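Local structure of inactive glucansucrase (Lactobacillus reuteri, 5JBD) at residues A[241-246]-A[840-845]; A[248-253]-A[829-834]; A[253-258]-A[748-753]; A[693-698]-A[707-712]. The protein belongs to glycosyl hydrolase family 70 as an inactive member of the glucansucrases, with a TIM-type barrel at its core and a bound calcium ion. One frame throughout, in Å; residues are numbered along the deposited sequence.

Interaction 1 of 4, residues A[241-246]-A[840-845]. With CA (calcium ion), chain C.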
loop_
_atom_site.group_PDB
_atom_site.type_symbol
_atom_site.label_atom_id
_atom_site.label_comp_id
_atom_site.label_asym_id
_atom_site.label_seq_id
_atom_site.Cartn_x
_atom_site.Cartn_y
_atom_site.Cartn_z
ATOM N N GLY A 241 -4.573 2.853 8.131
ATOM C CA GLY A 241 -3.772 4.000 8.578
ATOM C C GLY A 241 -4.587 5.256 8.772
ATOM O O GLY A 241 -5.803 5.188 8.878
ATOM N N ASN A 242 -3.907 6.401 8.804
ATOM C CA ASN A 242 -4.572 7.686 8.876
ATOM C C ASN A 242 -4.948 8.099 7.468
ATOM O O ASN A 242 -4.078 8.449 6.671
ATOM C CB ASN A 242 -3.670 8.753 9.502
ATOM C CG ASN A 242 -3.405 8.500 10.978
ATOM O OD1 ASN A 242 -2.695 7.562 11.338
ATOM N ND2 ASN A 242 -3.964 9.347 11.838
ATOM N N ASP A 243 -6.241 8.115 7.181
ATOM C CA ASP A 243 -6.728 8.390 5.829
ATOM C C ASP A 243 -6.697 9.890 5.550
ATOM O O ASP A 243 -7.319 10.674 6.273
ATOM C CB ASP A 243 -8.150 7.857 5.651
ATOM C CG ASP A 243 -8.578 7.807 4.184
ATOM O OD1 ASP A 243 -8.065 6.941 3.471
ATOM O OD2 ASP A 243 -9.400 8.632 3.737
ATOM N N ILE A 244 -5.979 10.292 4.504
ATOM C CA ILE A 244 -5.827 11.714 4.190
ATOM C C ILE A 244 -7.077 12.243 3.490
ATOM O O ILE A 244 -7.607 11.596 2.574
ATOM C CB ILE A 244 -4.576 11.968 3.336
ATOM C CG1 ILE A 244 -3.312 11.456 4.044
ATOM C CG2 ILE A 244 -4.446 13.451 2.996
ATOM C CD1 ILE A 244 -3.001 12.109 5.384
ATOM N N ASP A 245 -7.557 13.415 3.922
ATOM C CA ASP A 245 -8.718 14.044 3.292
ATOM C C ASP A 245 -8.321 14.736 1.973
ATOM O O ASP A 245 -8.053 15.937 1.933
ATOM C CB ASP A 245 -9.426 15.024 4.213
ATOM C CG ASP A 245 -10.646 15.653 3.561
ATOM O OD1 ASP A 245 -11.103 15.149 2.500
ATOM O OD2 ASP A 245 -11.177 16.640 4.107
ATOM N N ASN A 246 -8.352 13.959 0.896
ATOM C CA ASN A 246 -8.029 14.467 -0.444
ATOM C C ASN A 246 -9.157 15.292 -1.107
ATOM O O ASN A 246 -9.005 15.715 -2.254
ATOM C CB ASN A 246 -7.541 13.312 -1.342
ATOM C CG ASN A 246 -6.106 12.876 -1.007
ATOM O OD1 ASN A 246 -5.149 13.621 -1.259
ATOM N ND2 ASN A 246 -5.946 11.685 -0.455
ATOM N N TYR A 840 -6.880 17.584 8.566
ATOM C CA TYR A 840 -6.592 17.166 7.192
ATOM C C TYR A 840 -6.840 15.671 6.916
ATOM O O TYR A 840 -6.386 15.150 5.877
ATOM C CB TYR A 840 -5.131 17.512 6.844
ATOM C CG TYR A 840 -4.815 18.982 6.829
ATOM C CD1 TYR A 840 -5.622 19.885 6.129
ATOM C CD2 TYR A 840 -3.702 19.488 7.506
ATOM C CE1 TYR A 840 -5.332 21.232 6.115
ATOM C CE2 TYR A 840 -3.408 20.843 7.498
ATOM C CZ TYR A 840 -4.222 21.708 6.801
ATOM O OH TYR A 840 -3.949 23.057 6.776
ATOM N N GLN A 841 -7.569 14.996 7.809
ATOM C CA GLN A 841 -7.742 13.532 7.774
ATOM C C GLN A 841 -9.219 13.147 7.897
ATOM O O GLN A 841 -9.988 13.820 8.604
ATOM C CB GLN A 841 -6.940 12.884 8.915
ATOM C CG GLN A 841 -5.446 13.118 8.787
ATOM C CD GLN A 841 -4.652 12.687 10.011
ATOM O OE1 GLN A 841 -5.059 11.809 10.775
ATOM N NE2 GLN A 841 -3.490 13.295 10.179
ATOM N N ASN A 842 -9.594 12.072 7.203
ATOM C CA ASN A 842 -10.958 11.539 7.234
ATOM C C ASN A 842 -11.199 10.639 8.432
ATOM O O ASN A 842 -12.321 10.572 8.934
ATOM C CB ASN A 842 -11.253 10.696 5.973
ATOM C CG ASN A 842 -11.397 11.528 4.709
ATOM O OD1 ASN A 842 -10.992 11.082 3.612
ATOM N ND2 ASN A 842 -11.980 12.698 4.823
ATOM N N GLY A 843 -10.150 9.952 8.891
ATOM C CA GLY A 843 -10.288 8.977 9.960
ATOM C C GLY A 843 -9.053 8.125 10.044
ATOM O O GLY A 843 -8.024 8.452 9.446
ATOM N N THR A 844 -9.137 7.045 10.805
ATOM C CA THR A 844 -8.019 6.120 10.957
ATOM C C THR A 844 -8.544 4.717 11.143
ATOM O O THR A 844 -9.645 4.532 11.670
ATOM C CB THR A 844 -7.096 6.493 12.154
ATOM O OG1 THR A 844 -6.044 5.523 12.300
ATOM C CG2 THR A 844 -7.877 6.553 13.455
ATOM N N SER A 845 -7.753 3.727 10.725
ATOM C CA SER A 845 -7.970 2.360 11.167
ATOM C C SER A 845 -7.754 2.298 12.682
ATOM O O SER A 845 -7.080 3.152 13.250
ATOM C CB SER A 845 -7.058 1.368 10.443
ATOM O OG SER A 845 -5.701 1.775 10.462
HETATM CA CA CA C . -8.879 7.399 1.252
HETATM O O HOH W 1 -7.333 9.247 1.214
#
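N242 and Q841 join side-chain amides where strand 242-244 runs antiparallel to strand 841-845, the axes of the two segments approaching to 4.7 Å. Q841 can be followed atom by atom. Its CB lies 3.5 Å from D243 O, CG passes the same carbonyl and borders I244 CD1, CD comes up to N242 CB, and OE1 accepts from N242 ND2 at 2.9 Å. That bond is fairly straight, 161° at the hydrogen. OE1 lies close to the amide plane of N242, yet the donor is tilted from the carbonyl plane of Q841, and the two amide planes stand almost perpendicular (89°). CG is anti to the carbonyl carbon and the chain extends beyond it, which carries the amide along the strand to N242. Y789 O and T790 O take hydrogen bonds from N242 ND2 and Q841 NE2.

The extra residue N842, between the partners of D243 and I244, is consistent with a beta bulge. D243 N donates to G843 O (2.9 Å), while N842 N donates to D243 O (2.8 Å). At one end D245 N reaches Y840 O; at the other S845 OG accepts from G241 N at 2.8 Å. The side chain of D243 turns out of the ladder to the calcium ion, held by both carboxylate oxygens, OD1 at 2.4 Å and OD2 at 2.8 Å. Water 1, N751 OD1, E237 O and N287 O are among its other ligands. A buried carboxylate is thus matched by a divalent cation, which probably offsets its charge, while bonds to D243 N and O hold the backbone on both sides.

Interaction 2 of 4, residues A[248-253]-A[829-834]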
loop_
_atom_site.group_PDB
_atom_site.type_symbol
_atom_site.label_atom_id
_atom_site.label_comp_id
_atom_site.label_asym_id
_atom_site.label_seq_id
_atom_site.Cartn_x
_atom_site.Cartn_y
_atom_site.Cartn_z
ATOM N N ASN A 248 -10.017 18.065 0.692
ATOM C CA ASN A 248 -9.684 19.378 1.276
ATOM C C ASN A 248 -8.842 20.180 0.275
ATOM O O ASN A 248 -7.773 19.713 -0.114
ATOM C CB ASN A 248 -8.940 19.195 2.606
ATOM C CG ASN A 248 -8.652 20.515 3.309
ATOM O OD1 ASN A 248 -8.067 21.423 2.715
ATOM N ND2 ASN A 248 -9.071 20.634 4.571
ATOM N N PRO A 249 -9.301 21.387 -0.136
ATOM C CA PRO A 249 -8.528 22.174 -1.119
ATOM C C PRO A 249 -7.077 22.478 -0.745
ATOM O O PRO A 249 -6.226 22.560 -1.637
ATOM C CB PRO A 249 -9.331 23.478 -1.256
ATOM C CG PRO A 249 -10.708 23.111 -0.856
ATOM C CD PRO A 249 -10.555 22.063 0.219
ATOM N N VAL A 250 -6.789 22.621 0.550
ATOM C CA VAL A 250 -5.402 22.816 1.026
ATOM C C VAL A 250 -4.568 21.547 0.817
ATOM O O VAL A 250 -3.408 21.619 0.389
ATOM C CB VAL A 250 -5.342 23.314 2.502
ATOM C CG1 VAL A 250 -3.897 23.442 2.975
ATOM C CG2 VAL A 250 -6.059 24.660 2.657
ATOM N N VAL A 251 -5.156 20.389 1.101
ATOM C CA VAL A 251 -4.499 19.113 0.842
ATOM C C VAL A 251 -4.264 18.938 -0.669
ATOM O O VAL A 251 -3.200 18.450 -1.091
ATOM C CB VAL A 251 -5.295 17.928 1.431
ATOM C CG1 VAL A 251 -4.660 16.587 1.051
ATOM C CG2 VAL A 251 -5.351 18.050 2.948
ATOM N N GLN A 252 -5.231 19.353 -1.480
ATOM C CA GLN A 252 -5.107 19.198 -2.941
ATOM C C GLN A 252 -3.931 20.023 -3.458
ATOM O O GLN A 252 -3.164 19.538 -4.290
ATOM C CB GLN A 252 -6.409 19.561 -3.652
ATOM C CG GLN A 252 -7.520 18.561 -3.369
ATOM C CD GLN A 252 -8.819 18.868 -4.085
ATOM O OE1 GLN A 252 -8.978 19.906 -4.731
ATOM N NE2 GLN A 252 -9.765 17.944 -3.980
ATOM N N ALA A 253 -3.761 21.246 -2.928
ATOM C CA ALA A 253 -2.596 22.059 -3.264
ATOM C C ALA A 253 -1.295 21.405 -2.782
ATOM O O ALA A 253 -0.303 21.393 -3.513
ATOM C CB ALA A 253 -2.738 23.472 -2.705
ATOM N N PRO A 829 -3.635 27.362 -2.434
ATOM C CA PRO A 829 -2.220 27.438 -2.115
ATOM C C PRO A 829 -1.891 28.455 -0.998
ATOM O O PRO A 829 -0.705 28.648 -0.696
ATOM C CB PRO A 829 -1.622 27.895 -3.439
ATOM C CG PRO A 829 -2.649 28.841 -3.961
ATOM C CD PRO A 829 -3.986 28.312 -3.503
ATOM N N THR A 830 -2.900 29.090 -0.388
ATOM C CA THR A 830 -2.642 30.155 0.610
ATOM C C THR A 830 -2.269 29.637 1.998
ATOM O O THR A 830 -1.921 30.438 2.875
ATOM C CB THR A 830 -3.836 31.126 0.773
ATOM O OG1 THR A 830 -4.959 30.449 1.363
ATOM C CG2 THR A 830 -4.230 31.748 -0.561
ATOM N N VAL A 831 -2.357 28.323 2.207
ATOM C CA VAL A 831 -2.003 27.681 3.464
ATOM C C VAL A 831 -0.996 26.587 3.142
ATOM O O VAL A 831 -1.213 25.796 2.209
ATOM C CB VAL A 831 -3.252 27.075 4.156
ATOM C CG1 VAL A 831 -2.863 26.280 5.395
ATOM C CG2 VAL A 831 -4.247 28.170 4.504
ATOM N N ARG A 832 0.108 26.565 3.880
ATOM C CA ARG A 832 1.123 25.531 3.736
ATOM C C ARG A 832 0.913 24.470 4.805
ATOM O O ARG A 832 0.727 24.796 5.980
ATOM C CB ARG A 832 2.524 26.121 3.868
ATOM C CG ARG A 832 2.897 27.062 2.724
ATOM C CD ARG A 832 4.311 27.608 2.857
ATOM N NE ARG A 832 5.344 26.560 2.972
ATOM C CZ ARG A 832 6.657 26.801 3.071
ATOM N NH1 ARG A 832 7.130 28.056 3.070
ATOM N NH2 ARG A 832 7.514 25.783 3.169
ATOM N N ILE A 833 0.943 23.201 4.402
ATOM C CA ILE A 833 0.912 22.102 5.370
ATOM C C ILE A 833 2.348 21.800 5.840
ATOM O O ILE A 833 3.089 21.073 5.176
ATOM C CB ILE A 833 0.235 20.837 4.794
ATOM C CG1 ILE A 833 -1.213 21.167 4.409
ATOM C CG2 ILE A 833 0.280 19.710 5.824
ATOM C CD1 ILE A 833 -2.004 20.014 3.809
ATOM N N ASN A 834 2.726 22.377 6.982
ATOM C CA ASN A 834 4.034 22.115 7.595
ATOM C C ASN A 834 3.988 20.912 8.530
ATOM O O ASN A 834 5.036 20.354 8.883
ATOM C CB ASN A 834 4.539 23.350 8.347
ATOM C CG ASN A 834 3.663 23.723 9.532
ATOM O OD1 ASN A 834 2.487 24.026 9.376
ATOM N ND2 ASN A 834 4.241 23.693 10.728
HETATM O O HOH W 2 -1.204 23.507 0.578
#
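V250 meets V831 and I833 through its CG1 methyl, the centre of a contact made chiefly of apolar groups. Among these, V250 CG1 stands 3.9 Å from V831 CG1 and 3.8 Å from I833 CG1, so one methyl is shared between two loop side chains, while V250 CG2 faces V831 CB. The V250 and V831 side chains cross at about a right angle. Placing V250 CG1 anti to the backbone N (chi1 177°) directs it at the loop. I833 reaches further: its extended chain ends at CD1, 4.0 Å from V251 CG2 and equally near V251 CA, lying along the helix surface although the CB of V251 points away from the loop. A253 adds its CB, 4.0 Å from P829 N.

Polar contact between the segments runs through water 2, which donates to V250 O (2.9 Å) and to V831 O (2.8 Å) and so ties a first-turn carbonyl of the helix to the loop.

Within the helix the polar work is capping. N248 OD1 accepts from V250 N at 2.8 Å, with the donor in its carbonyl plane, and takes a weak second bond from V251 N.

The evidence therefore describes an asparagine N-cap with a proline in the first helical position, opening helix 249-263, whose V250 and V251 are packed by the extended loop that leads into strand 841-845 of this family 70 fold.

Interaction 3 of 4, residues A[253-258]-A[748-753]. With CA (calcium ion), chain C.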
loop_
_atom_site.group_PDB
_atom_site.type_symbol
_atom_site.label_atom_id
_atom_site.label_comp_id
_atom_site.label_asym_id
_atom_site.label_seq_id
_atom_site.Cartn_x
_atom_site.Cartn_y
_atom_site.Cartn_z
ATOM N N ALA A 253 -3.761 21.246 -2.928
ATOM C CA ALA A 253 -2.596 22.059 -3.264
ATOM C C ALA A 253 -1.295 21.405 -2.782
ATOM O O ALA A 253 -0.303 21.393 -3.513
ATOM C CB ALA A 253 -2.738 23.472 -2.705
ATOM N N GLU A 254 -1.295 20.840 -1.577
ATOM C CA GLU A 254 -0.110 20.118 -1.072
ATOM C C GLU A 254 0.301 18.909 -1.940
ATOM O O GLU A 254 1.498 18.649 -2.109
ATOM C CB GLU A 254 -0.279 19.735 0.420
ATOM C CG GLU A 254 0.774 18.794 1.027
ATOM C CD GLU A 254 2.219 19.270 0.910
ATOM O OE1 GLU A 254 2.467 20.472 0.662
ATOM O OE2 GLU A 254 3.125 18.416 1.077
ATOM N N ASN A 255 -0.663 18.189 -2.509
ATOM C CA ASN A 255 -0.332 17.077 -3.435
ATOM C C ASN A 255 0.419 17.580 -4.673
ATOM O O ASN A 255 1.389 16.940 -5.117
ATOM C CB ASN A 255 -1.585 16.302 -3.864
ATOM C CG ASN A 255 -2.228 15.545 -2.720
ATOM O OD1 ASN A 255 -1.552 15.098 -1.776
ATOM N ND2 ASN A 255 -3.544 15.394 -2.798
ATOM N N LEU A 256 -0.013 18.734 -5.195
ATOM C CA LEU A 256 0.655 19.381 -6.321
ATOM C C LEU A 256 2.088 19.747 -5.963
ATOM O O LEU A 256 3.000 19.492 -6.755
ATOM C CB LEU A 256 -0.120 20.616 -6.799
ATOM C CG LEU A 256 -1.499 20.341 -7.382
ATOM C CD1 LEU A 256 -2.241 21.634 -7.647
ATOM C CD2 LEU A 256 -1.393 19.531 -8.660
ATOM N N ASN A 257 2.277 20.319 -4.774
ATOM C CA ASN A 257 3.612 20.581 -4.211
ATOM C C ASN A 257 4.478 19.325 -4.191
ATOM O O ASN A 257 5.629 19.346 -4.620
ATOM C CB ASN A 257 3.494 21.134 -2.783
ATOM C CG ASN A 257 4.775 21.775 -2.306
ATOM O OD1 ASN A 257 5.041 22.939 -2.610
ATOM N ND2 ASN A 257 5.581 21.025 -1.560
ATOM N N TRP A 258 3.906 18.242 -3.675
ATOM C CA TRP A 258 4.599 16.956 -3.528
ATOM C C TRP A 258 4.982 16.356 -4.883
ATOM O O TRP A 258 6.097 15.857 -5.071
ATOM C CB TRP A 258 3.694 15.977 -2.769
ATOM C CG TRP A 258 4.354 14.736 -2.231
ATOM C CD1 TRP A 258 5.672 14.555 -1.932
ATOM C CD2 TRP A 258 3.692 13.522 -1.853
ATOM N NE1 TRP A 258 5.874 13.300 -1.418
ATOM C CE2 TRP A 258 4.673 12.650 -1.353
ATOM C CE3 TRP A 258 2.369 13.090 -1.902
ATOM C CZ2 TRP A 258 4.373 11.358 -0.912
ATOM C CZ3 TRP A 258 2.064 11.816 -1.447
ATOM C CH2 TRP A 258 3.061 10.967 -0.953
ATOM N N ILE A 748 3.618 7.060 -5.812
ATOM C CA ILE A 748 3.142 8.213 -5.023
ATOM C C ILE A 748 1.925 7.753 -4.234
ATOM O O ILE A 748 1.053 7.079 -4.784
ATOM C CB ILE A 748 2.881 9.487 -5.879
ATOM C CG1 ILE A 748 2.576 10.694 -4.968
ATOM C CG2 ILE A 748 1.767 9.287 -6.919
ATOM C CD1 ILE A 748 2.492 12.008 -5.703
ATOM N N VAL A 749 1.884 8.123 -2.949
ATOM C CA VAL A 749 0.978 7.503 -1.978
ATOM C C VAL A 749 0.165 8.571 -1.252
ATOM O O VAL A 749 0.545 9.013 -0.164
ATOM C CB VAL A 749 1.762 6.662 -0.952
ATOM C CG1 VAL A 749 0.816 5.923 0.002
ATOM C CG2 VAL A 749 2.670 5.676 -1.677
ATOM N N MET A 750 -0.956 8.974 -1.864
ATOM C CA MET A 750 -1.831 10.022 -1.307
ATOM C C MET A 750 -2.894 9.515 -0.336
ATOM O O MET A 750 -3.539 10.329 0.323
ATOM C CB MET A 750 -2.507 10.830 -2.426
ATOM C CG MET A 750 -1.552 11.737 -3.194
ATOM S SD MET A 750 -2.283 12.621 -4.601
ATOM C CE MET A 750 -2.160 11.354 -5.883
ATOM N N ASN A 751 -3.084 8.201 -0.212
ATOM C CA ASN A 751 -4.239 7.721 0.535
ATOM C C ASN A 751 -4.078 7.857 2.041
ATOM O O ASN A 751 -5.024 8.280 2.705
ATOM C CB ASN A 751 -4.593 6.284 0.226
ATOM C CG ASN A 751 -5.817 5.817 1.003
ATOM O OD1 ASN A 751 -6.946 6.299 0.787
ATOM N ND2 ASN A 751 -5.601 4.897 1.934
ATOM N N GLN A 752 -2.924 7.429 2.561
ATOM C CA GLN A 752 -2.702 7.380 4.012
ATOM C C GLN A 752 -1.268 7.674 4.438
ATOM O O GLN A 752 -0.333 7.497 3.661
ATOM C CB GLN A 752 -3.094 6.013 4.595
ATOM C CG GLN A 752 -2.043 4.903 4.450
ATOM C CD GLN A 752 -1.932 4.332 3.036
ATOM O OE1 GLN A 752 -2.927 4.190 2.337
ATOM N NE2 GLN A 752 -0.719 3.987 2.627
ATOM N N MET A 753 -1.143 8.105 5.693
ATOM C CA MET A 753 0.127 8.110 6.420
ATOM C C MET A 753 -0.047 7.239 7.661
ATOM O O MET A 753 -1.169 7.059 8.153
ATOM C CB MET A 753 0.524 9.545 6.777
ATOM C CG MET A 753 0.739 10.432 5.551
ATOM S SD MET A 753 1.445 12.058 5.918
ATOM C CE MET A 753 3.094 11.603 6.413
HETATM CA CA CA C . -8.879 7.399 1.252
HETATM O O HOH W 1 -7.333 9.247 1.214
#
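The N255 amide, against which M750 packs, is anchored by N246, whose OD1 accepts a hydrogen bond from N255 ND2. Bent at chi3, the methionine brings M750 SD to 3.5 Å from N255 CG. M750 CG lies at the edge of the W258 indole, 4.0 Å from W258 CZ3. V749 O also lies at the edge of the W258 ring, in its plane, 3.3 Å from CH2 and 3.4 Å from CZ3. The same ring has I748 over one face: CG1 stands 4.0 Å from the centroid of the six-membered ring and 20° off its normal, a CH-pi contact offset toward the rim. With CG anti to the backbone N (chi1 -165°), W258 sends its benzo edge at the chain leaving strand 743-748, while its NE1 is bonded to R712 O. This is packing at the wall of the TIM barrel: helix 249-263 lies against the end of a strand of the parallel sheet, just where the chain turns off into the short strand 752-753.

Next to M750 in the chain, N751 OD1 binds the calcium ion at 2.3 Å, and N751 ND2 donates to Q752 OE1 at 2.8 Å, almost straight at 170°, which fixes the rotation of the metal-binding amide.

Interaction 4 of 4, residues A[693-698]-A[707-712]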
loop_
_atom_site.group_PDB
_atom_site.type_symbol
_atom_site.label_atom_id
_atom_site.label_comp_id
_atom_site.label_asym_id
_atom_site.label_seq_id
_atom_site.Cartn_x
_atom_site.Cartn_y
_atom_site.Cartn_z
ATOM N N PRO A 693 7.864 3.009 -3.178
ATOM C CA PRO A 693 7.672 4.249 -2.434
ATOM C C PRO A 693 8.901 4.483 -1.544
ATOM O O PRO A 693 9.264 3.622 -0.737
ATOM C CB PRO A 693 6.421 3.961 -1.585
ATOM C CG PRO A 693 6.400 2.476 -1.452
ATOM C CD PRO A 693 6.874 1.990 -2.784
ATOM N N ALA A 694 9.550 5.631 -1.726
ATOM C CA ALA A 694 10.897 5.845 -1.221
ATOM C C ALA A 694 10.926 6.566 0.133
ATOM O O ALA A 694 11.997 6.832 0.662
ATOM C CB ALA A 694 11.693 6.618 -2.258
ATOM N N TYR A 695 9.753 6.794 0.717
ATOM C CA TYR A 695 9.552 7.671 1.875
ATOM C C TYR A 695 10.092 6.977 3.120
ATOM O O TYR A 695 10.254 5.747 3.135
ATOM C CB TYR A 695 8.050 8.020 2.016
ATOM C CG TYR A 695 7.432 8.262 0.650
ATOM C CD1 TYR A 695 7.821 9.362 -0.112
ATOM C CD2 TYR A 695 6.572 7.331 0.067
ATOM C CE1 TYR A 695 7.329 9.559 -1.384
ATOM C CE2 TYR A 695 6.080 7.531 -1.209
ATOM C CZ TYR A 695 6.475 8.645 -1.932
ATOM O OH TYR A 695 5.994 8.868 -3.207
ATOM N N THR A 696 10.405 7.772 4.147
ATOM C CA THR A 696 10.911 7.242 5.417
ATOM C C THR A 696 9.877 6.314 6.036
ATOM O O THR A 696 8.771 6.742 6.322
ATOM C CB THR A 696 11.207 8.375 6.427
ATOM O OG1 THR A 696 12.145 9.286 5.848
ATOM C CG2 THR A 696 11.785 7.806 7.747
ATOM N N PRO A 697 10.227 5.039 6.227
ATOM C CA PRO A 697 9.235 4.098 6.730
ATOM C C PRO A 697 8.972 4.238 8.224
ATOM O O PRO A 697 9.879 4.580 8.977
ATOM C CB PRO A 697 9.874 2.734 6.433
ATOM C CG PRO A 697 11.339 2.992 6.477
ATOM C CD PRO A 697 11.508 4.374 5.911
ATOM N N PHE A 698 7.735 3.985 8.628
ATOM C CA PHE A 698 7.381 3.742 10.015
ATOM C C PHE A 698 8.121 2.478 10.454
ATOM O O PHE A 698 7.955 1.398 9.851
ATOM C CB PHE A 698 5.864 3.557 10.111
ATOM C CG PHE A 698 5.337 3.243 11.492
ATOM C CD1 PHE A 698 5.855 3.851 12.637
ATOM C CD2 PHE A 698 4.267 2.363 11.633
ATOM C CE1 PHE A 698 5.326 3.569 13.890
ATOM C CE2 PHE A 698 3.736 2.081 12.882
ATOM C CZ PHE A 698 4.275 2.683 14.011
ATOM N N TYR A 707 5.026 2.333 2.010
ATOM C CA TYR A 707 3.616 2.752 2.002
ATOM C C TYR A 707 3.137 3.216 3.379
ATOM O O TYR A 707 2.241 4.071 3.472
ATOM C CB TYR A 707 2.669 1.653 1.496
ATOM C CG TYR A 707 2.876 1.208 0.060
ATOM C CD1 TYR A 707 2.621 2.082 -1.003
ATOM C CD2 TYR A 707 3.269 -0.091 -0.242
ATOM C CE1 TYR A 707 2.791 1.671 -2.325
ATOM C CE2 TYR A 707 3.427 -0.509 -1.565
ATOM C CZ TYR A 707 3.186 0.384 -2.605
ATOM O OH TYR A 707 3.321 -0.022 -3.932
ATOM N N SER A 708 3.712 2.646 4.438
ATOM C CA SER A 708 3.480 3.123 5.806
ATOM C C SER A 708 4.619 4.080 6.128
ATOM O O SER A 708 5.707 3.635 6.534
ATOM C CB SER A 708 3.463 1.956 6.792
ATOM O OG SER A 708 2.311 1.165 6.586
ATOM N N MET A 709 4.382 5.377 5.906
ATOM C CA MET A 709 5.447 6.382 5.983
ATOM C C MET A 709 5.113 7.488 6.975
ATOM O O MET A 709 3.950 7.835 7.168
ATOM C CB MET A 709 5.804 6.949 4.589
ATOM C CG MET A 709 4.992 8.148 4.083
ATOM S SD MET A 709 3.228 7.818 4.060
ATOM C CE MET A 709 3.085 7.138 2.397
ATOM N N THR A 710 6.168 8.009 7.606
ATOM C CA THR A 710 6.091 9.093 8.571
ATOM C C THR A 710 6.534 10.434 7.995
ATOM O O THR A 710 6.301 11.461 8.630
ATOM C CB THR A 710 6.990 8.780 9.796
ATOM O OG1 THR A 710 8.349 8.574 9.365
ATOM C CG2 THR A 710 6.507 7.521 10.502
ATOM N N ASP A 711 7.203 10.424 6.834
ATOM C CA ASP A 711 7.737 11.648 6.220
ATOM C C ASP A 711 7.743 11.504 4.690
ATOM O O ASP A 711 8.502 10.712 4.144
ATOM C CB ASP A 711 9.161 11.941 6.756
ATOM C CG ASP A 711 9.665 13.339 6.404
ATOM O OD1 ASP A 711 9.325 13.879 5.318
ATOM O OD2 ASP A 711 10.418 13.930 7.228
ATOM N N ARG A 712 6.896 12.293 4.028
ATOM C CA ARG A 712 6.692 12.231 2.571
ATOM C C ARG A 712 7.825 12.859 1.755
ATOM O O ARG A 712 7.915 12.627 0.547
ATOM C CB ARG A 712 5.406 12.952 2.185
ATOM C CG ARG A 712 4.118 12.242 2.565
ATOM C CD ARG A 712 2.954 13.089 2.079
ATOM N NE ARG A 712 1.665 12.409 2.105
ATOM C CZ ARG A 712 0.539 12.908 1.582
ATOM N NH1 ARG A 712 0.523 14.104 0.995
ATOM N NH2 ARG A 712 -0.579 12.200 1.652
HETATM O O HOH W 3 9.871 7.213 11.156
#
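F698 N donates to S708 O at 2.9 Å and 171°, the shorter of two backbone bonds between the segments. T710 N gives the other, to T696 O at 3.2 Å, approaching nearly along the C=O axis. Between them P697 faces M709 as an antiparallel non-hydrogen-bonded pair, CA to CA 4.5 Å, with side chains diverging. At T710 the chain turns a corner, and D711 N is buried without a partner in the model. Water 3 sits 2.7 Å from T710 OG1 and makes a weak bond to P697 O.

Together the segments form a short hairpin-like excursion in the loop between strand 688-691 of the barrel and helix 727-739, a beta-alpha loop of the TIM-barrel fold.

Packing spreads from this ladder. Y695 CB touches M709 CB at 3.6 Å, the two side chains lying side by side and pointing the same way, and Y695 CD1 comes to 3.3 Å from R712 O; the phenol OH is bonded to D747 O. P693 CG rests over the centre of the Y707 ring, 3.8 Å from the centroid and 10° off the normal, a CH-pi contact, while Y707 OH bonds D747 OD2. T710 CG2, anti to its carbonyl carbon, lies against F698 CA and CB.

How the interactions relate
Interactions 1 and 3 share the calcium ion: D243 of the first and N751 of the second bind it, their OD1 atoms 3.0 Å apart, and water 1 serves both. Strands 242-244 and 752-753 are neighbours in one sheet, joined by I244 N to N751 O at 2.9 Å. Helix 249-263 follows strand 242-244 after a short loop and supplies interactions 2 and 3, which share A253. N246 links interaction 1 to both through probable hydrogen bonds, N246 O to Q252 NE2 (2.9 Å) and N246 OD1 to N255 ND2 (2.8 Å). Interaction 4 attaches to interaction 3 through W258 NE1 and R712 O, 2.9 Å apart, but stays about 6 Å from interaction 2 at nearest atoms.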